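Long-range contacts in oxidoreductase, putative (Neosartorya fumigata, PDB 6SKX), which probably acts as an NADPH-dependent reductive aminase, coupling carbonyl compounds with ammonia or amines and reducing the resulting imines: residues 50-55 and 76-81; 111-116 and 137-142. One frame throughout, in Å; residues are numbered along the deposited sequence.

Overall arrangement
Both contacts lie in the NADP-binding Rossmann-type domain, on the same side of the chain's centre, with their centres about 20 Å apart and no touch between them. They follow one another along the chain and share no helix or strand. Contact 1 is peripheral and partly buried: short helix 51-56 meets the loop between helix 68-75 and strand 86-89. Contact 2 lies deeper, where helix 137-147 packs on strand 111-118 of the central sheet. No hydrogen bond crosses either one. In contact 1 a valine methyl covers a histidine ring; in contact 2 a valine and an alanine meet while an arginine lies across the first turn of the helix.

Contact 1: residues 50-55 and 76-81; sequences TAVDGI and AGALDH
A51, in the helix 51-56 just after its N-cap residue T50, turns its CB toward residues 76-81, and its carbonyl carbon comes within 4.4 Å of A78 CB; its methyl also touches F7 of strand 3-7. V52 has the largest share of the contact and divides its two methyls between two partners. CG1, anti to the backbone N (chi1 167°), lies over one face of the H81 imidazole as a CH-pi contact, 3.9 Å from the ring centroid and 14° off the normal, shifted somewhat toward the rim. CG2, beside the backbone N, reaches the A78 methyl (CG2 to A78 CB 3.8 Å) and rests near the carbonyl oxygen of G77. The backbone N of D53 donates an almost straight bond (174°) to T50 OG1, capping the first turn that presents V52. One turn on from A51, I55 points the same way. Its CG2 lies 3.6 Å from H81 O and touches H81 CB, meeting the base of the histidine while V52 covers the ring. I55 also packs on F7 and L82. Within 76-81, the backbone bond from H81 N to A78 O (3.0 Å) closes the turn that brings the A78 methyl and the imidazole forward together. The contact is packing at the edge of the domain, joining two connections of the Rossmann-type sheet: helix 51-56, leading into strand 60-63, and the loop between helix 68-75 and strand 86-89. Without a hydrogen bond between the segments, the fit rests on methyl-methyl, methyl-carbonyl and CH-pi contacts; toward V52 the imidazole offers its flat face, not a hydrogen bond.

Contact 2: residues 111-116 and 137-142; sequences RYVHGG and PDAFKA
Within the Rossmann-type domain, helix 137-147 packs on the sheet by setting A139 against R111 and V113 of strand 111-118. The axes of the two short segments approach to 7.6 Å and cross at -72°. V113 sends CG1 to the A139 methyl (CG1 to CB 3.8 Å), with the backbone N of F140 just beyond. R111, two residues earlier on the strand, reaches over the same alanine: its chain bends at chi3 (-41°), bringing one face of the guanidinium over the backbone of A139, with A139 CA 3.9 Å from CZ. R111 NH1 also meets D138 CB at 3.8 Å, but the charges do not pair, since NH1 and D138 OD2 remain 5.1 Å apart. The polar hold on the guanidinium comes instead from NH2, hydrogen-bonded to T86 OG1 on the adjacent strand. S136 OG takes the N-H of A139 at the start of the helix, and the F140 ring stacks on F155 of strand 152-155. Helix 137-147 forms the beta-alpha-beta crossover from strand 130-135 to its parallel neighbour 152-155, an extension joined antiparallel to the parallel Rossmann sheet at 111-118 and packed in the layered alpha/beta manner of such domains.

Contact 1: residues 50-55 and 76-81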
loop_
_atom_site.group_PDB
_atom_site.type_symbol
_atom_site.label_atom_id
_atom_site.label_comp_id
_atom_site.label_asym_id
_atom_site.label_seq_id
_atom_site.Cartn_x
_atom_site.Cartn_y
_atom_site.Cartn_z
ATOM N N THR A 50 -34.746 -0.785 26.058
ATOM C CA THR A 50 -33.832 -1.767 26.704
ATOM C C THR A 50 -33.306 -2.727 25.645
ATOM O O THR A 50 -33.919 -2.784 24.568
ATOM C CB THR A 50 -34.522 -2.581 27.808
ATOM O OG1 THR A 50 -35.562 -3.346 27.182
ATOM C CG2 THR A 50 -35.057 -1.707 28.927
ATOM N N ALA A 51 -32.254 -3.480 25.973
ATOM C CA ALA A 51 -31.743 -4.572 25.117
ATOM C C ALA A 51 -32.799 -5.671 24.908
ATOM O O ALA A 51 -32.898 -6.175 23.765
ATOM C CB ALA A 51 -30.450 -5.100 25.655
ATOM N N VAL A 52 -33.612 -5.986 25.915
ATOM C CA VAL A 52 -34.716 -6.991 25.807
ATOM C C VAL A 52 -35.694 -6.579 24.688
ATOM O O VAL A 52 -36.021 -7.438 23.841
ATOM C CB VAL A 52 -35.440 -7.188 27.158
ATOM C CG1 VAL A 52 -36.747 -7.952 27.009
ATOM C CG2 VAL A 52 -34.537 -7.864 28.197
ATOM N N ASP A 53 -36.172 -5.333 24.702
ATOM C CA ASP A 53 -37.054 -4.754 23.654
ATOM C C ASP A 53 -36.411 -4.894 22.270
ATOM O O ASP A 53 -37.142 -5.250 21.314
ATOM C CB ASP A 53 -37.389 -3.300 23.968
ATOM C CG ASP A 53 -38.354 -3.188 25.136
ATOM O OD1 ASP A 53 -38.760 -4.245 25.653
ATOM O OD2 ASP A 53 -38.692 -2.064 25.508
ATOM N N GLY A 54 -35.102 -4.667 22.170
ATOM C CA GLY A 54 -34.347 -4.723 20.903
ATOM C C GLY A 54 -34.350 -6.134 20.348
ATOM O O GLY A 54 -34.592 -6.288 19.146
ATOM N N ILE A 55 -34.136 -7.130 21.217
ATOM C CA ILE A 55 -34.205 -8.584 20.877
ATOM C C ILE A 55 -35.646 -8.957 20.512
ATOM O O ILE A 55 -35.811 -9.717 19.549
ATOM C CB ILE A 55 -33.669 -9.464 22.027
ATOM C CG1 ILE A 55 -32.194 -9.180 22.334
ATOM C CG2 ILE A 55 -33.907 -10.941 21.722
ATOM C CD1 ILE A 55 -31.287 -9.397 21.155
ATOM N N ALA A 76 -26.208 -8.899 28.229
ATOM C CA ALA A 76 -26.055 -9.726 29.464
ATOM C C ALA A 76 -27.402 -9.944 30.179
ATOM O O ALA A 76 -27.622 -11.048 30.685
ATOM C CB ALA A 76 -25.054 -9.099 30.404
ATOM N N GLY A 77 -28.287 -8.944 30.200
ATOM C CA GLY A 77 -29.603 -9.044 30.861
ATOM C C GLY A 77 -30.721 -9.559 29.956
ATOM O O GLY A 77 -31.896 -9.352 30.335
ATOM N N ALA A 78 -30.417 -10.196 28.814
ATOM C CA ALA A 78 -31.433 -10.557 27.796
ATOM C C ALA A 78 -31.171 -11.927 27.157
ATOM O O ALA A 78 -31.874 -12.251 26.188
ATOM C CB ALA A 78 -31.460 -9.485 26.733
ATOM N N LEU A 79 -30.244 -12.726 27.685
ATOM C CA LEU A 79 -29.886 -14.039 27.089
ATOM C C LEU A 79 -31.124 -14.944 26.991
ATOM O O LEU A 79 -31.168 -15.744 26.047
ATOM C CB LEU A 79 -28.783 -14.678 27.936
ATOM C CG LEU A 79 -27.499 -13.861 28.059
ATOM C CD1 LEU A 79 -26.572 -14.475 29.103
ATOM C CD2 LEU A 79 -26.804 -13.742 26.710
ATOM N N ASP A 80 -32.102 -14.806 27.899
ATOM C CA ASP A 80 -33.343 -15.638 27.941
ATOM C C ASP A 80 -34.264 -15.339 26.741
ATOM O O ASP A 80 -35.266 -16.078 26.601
ATOM C CB ASP A 80 -34.174 -15.391 29.216
ATOM C CG ASP A 80 -33.544 -15.799 30.551
ATOM O OD1 ASP A 80 -32.574 -16.596 30.556
ATOM O OD2 ASP A 80 -34.035 -15.310 31.591
ATOM N N HIS A 81 -34.012 -14.295 25.927
ATOM C CA HIS A 81 -34.953 -13.904 24.842
ATOM C C HIS A 81 -34.443 -14.342 23.468
ATOM O O HIS A 81 -35.199 -14.160 22.486
ATOM C CB HIS A 81 -35.261 -12.418 24.950
ATOM C CG HIS A 81 -36.031 -12.076 26.182
ATOM N ND1 HIS A 81 -35.405 -11.819 27.404
ATOM C CD2 HIS A 81 -37.365 -11.951 26.395
ATOM C CE1 HIS A 81 -36.323 -11.517 28.302
ATOM N NE2 HIS A 81 -37.535 -11.587 27.705
#

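Contact 2: residues 111-116 and 137-142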
loop_
_atom_site.group_PDB
_atom_site.type_symbol
_atom_site.label_atom_id
_atom_site.label_comp_id
_atom_site.label_asym_id
_atom_site.label_seq_id
_atom_site.Cartn_x
_atom_site.Cartn_y
_atom_site.Cartn_z
ATOM N N ARG A 111 -29.128 -18.719 16.280
ATOM C CA ARG A 111 -28.163 -19.002 15.176
ATOM C C ARG A 111 -27.255 -17.770 14.998
ATOM O O ARG A 111 -27.723 -16.638 15.284
ATOM C CB ARG A 111 -28.936 -19.324 13.905
ATOM C CG ARG A 111 -29.642 -20.674 13.924
ATOM C CD ARG A 111 -30.476 -20.951 12.662
ATOM N NE ARG A 111 -31.214 -19.782 12.194
ATOM C CZ ARG A 111 -31.924 -19.698 11.080
ATOM N NH1 ARG A 111 -32.006 -20.705 10.233
ATOM N NH2 ARG A 111 -32.546 -18.571 10.802
ATOM N N TYR A 112 -26.000 -17.960 14.565
ATOM C CA TYR A 112 -24.952 -16.902 14.582
ATOM C C TYR A 112 -24.161 -16.851 13.278
ATOM O O TYR A 112 -23.640 -17.876 12.802
ATOM C CB TYR A 112 -23.982 -17.145 15.738
ATOM C CG TYR A 112 -23.019 -16.022 16.014
ATOM C CD1 TYR A 112 -21.803 -15.934 15.356
ATOM C CD2 TYR A 112 -23.296 -15.071 16.980
ATOM C CE1 TYR A 112 -20.890 -14.927 15.650
ATOM C CE2 TYR A 112 -22.386 -14.068 17.296
ATOM C CZ TYR A 112 -21.173 -13.996 16.629
ATOM O OH TYR A 112 -20.283 -12.979 16.904
ATOM N N VAL A 113 -24.081 -15.660 12.692
ATOM C CA VAL A 113 -23.079 -15.370 11.638
ATOM C C VAL A 113 -22.359 -14.088 12.009
ATOM O O VAL A 113 -23.015 -13.169 12.502
ATOM C CB VAL A 113 -23.636 -15.399 10.199
ATOM C CG1 VAL A 113 -25.083 -15.823 10.099
ATOM C CG2 VAL A 113 -23.337 -14.157 9.408
ATOM N N HIS A 114 -21.039 -14.094 11.827
ATOM C CA HIS A 114 -20.154 -12.918 12.023
ATOM C C HIS A 114 -19.919 -12.245 10.669
ATOM O O HIS A 114 -19.920 -12.975 9.621
ATOM C CB HIS A 114 -18.845 -13.321 12.730
ATOM C CG HIS A 114 -18.337 -12.214 13.590
ATOM N ND1 HIS A 114 -17.690 -11.110 13.057
ATOM C CD2 HIS A 114 -18.471 -11.963 14.902
ATOM C CE1 HIS A 114 -17.407 -10.264 14.022
ATOM N NE2 HIS A 114 -17.878 -10.754 15.160
ATOM N N GLY A 115 -19.750 -10.917 10.663
ATOM C CA GLY A 115 -19.382 -10.167 9.444
ATOM C C GLY A 115 -18.235 -9.187 9.682
ATOM O O GLY A 115 -18.093 -8.680 10.827
ATOM N N GLY A 116 -17.421 -8.983 8.636
ATOM C CA GLY A 116 -16.455 -7.880 8.473
ATOM C C GLY A 116 -16.930 -6.916 7.390
ATOM O O GLY A 116 -17.016 -7.329 6.174
ATOM N N PRO A 137 -24.774 -21.412 8.078
ATOM C CA PRO A 137 -25.155 -21.282 6.674
ATOM C C PRO A 137 -26.661 -21.182 6.385
ATOM O O PRO A 137 -27.027 -20.459 5.465
ATOM C CB PRO A 137 -24.582 -22.539 5.973
ATOM C CG PRO A 137 -24.247 -23.519 7.090
ATOM C CD PRO A 137 -24.243 -22.749 8.407
ATOM N N ASP A 138 -27.504 -21.840 7.173
ATOM C CA ASP A 138 -28.987 -21.725 7.053
ATOM C C ASP A 138 -29.359 -20.267 7.356
ATOM O O ASP A 138 -30.185 -19.691 6.590
ATOM C CB ASP A 138 -29.737 -22.695 7.987
ATOM C CG ASP A 138 -29.642 -24.170 7.602
ATOM O OD1 ASP A 138 -29.054 -24.465 6.541
ATOM O OD2 ASP A 138 -30.172 -25.025 8.362
ATOM N N ALA A 139 -28.772 -19.700 8.422
ATOM C CA ALA A 139 -28.993 -18.300 8.875
ATOM C C ALA A 139 -28.573 -17.309 7.773
ATOM O O ALA A 139 -29.399 -16.481 7.353
ATOM C CB ALA A 139 -28.235 -18.029 10.146
ATOM N N PHE A 140 -27.357 -17.435 7.257
ATOM C CA PHE A 140 -26.896 -16.596 6.129
ATOM C C PHE A 140 -27.880 -16.750 4.962
ATOM O O PHE A 140 -28.294 -15.734 4.419
ATOM C CB PHE A 140 -25.456 -16.909 5.713
ATOM C CG PHE A 140 -25.081 -16.102 4.505
ATOM C CD1 PHE A 140 -24.811 -14.746 4.628
ATOM C CD2 PHE A 140 -25.108 -16.667 3.238
ATOM C CE1 PHE A 140 -24.517 -13.977 3.511
ATOM C CE2 PHE A 140 -24.836 -15.889 2.122
ATOM C CZ PHE A 140 -24.545 -14.549 2.261
ATOM N N LYS A 141 -28.254 -17.970 4.580
ATOM C CA LYS A 141 -29.113 -18.186 3.380
ATOM C C LYS A 141 -30.471 -17.446 3.533
ATOM O O LYS A 141 -30.956 -16.859 2.553
ATOM C CB LYS A 141 -29.304 -19.684 3.116
ATOM C CG LYS A 141 -30.031 -19.969 1.812
ATOM C CD LYS A 141 -30.230 -21.439 1.439
ATOM C CE LYS A 141 -30.231 -21.643 -0.065
ATOM N NZ LYS A 141 -31.411 -22.413 -0.516
ATOM N N ALA A 142 -31.085 -17.451 4.716
ATOM C CA ALA A 142 -32.413 -16.839 4.977
ATOM C C ALA A 142 -32.316 -15.308 5.108
ATOM O O ALA A 142 -33.318 -14.621 4.829
ATOM C CB ALA A 142 -33.034 -17.467 6.205
#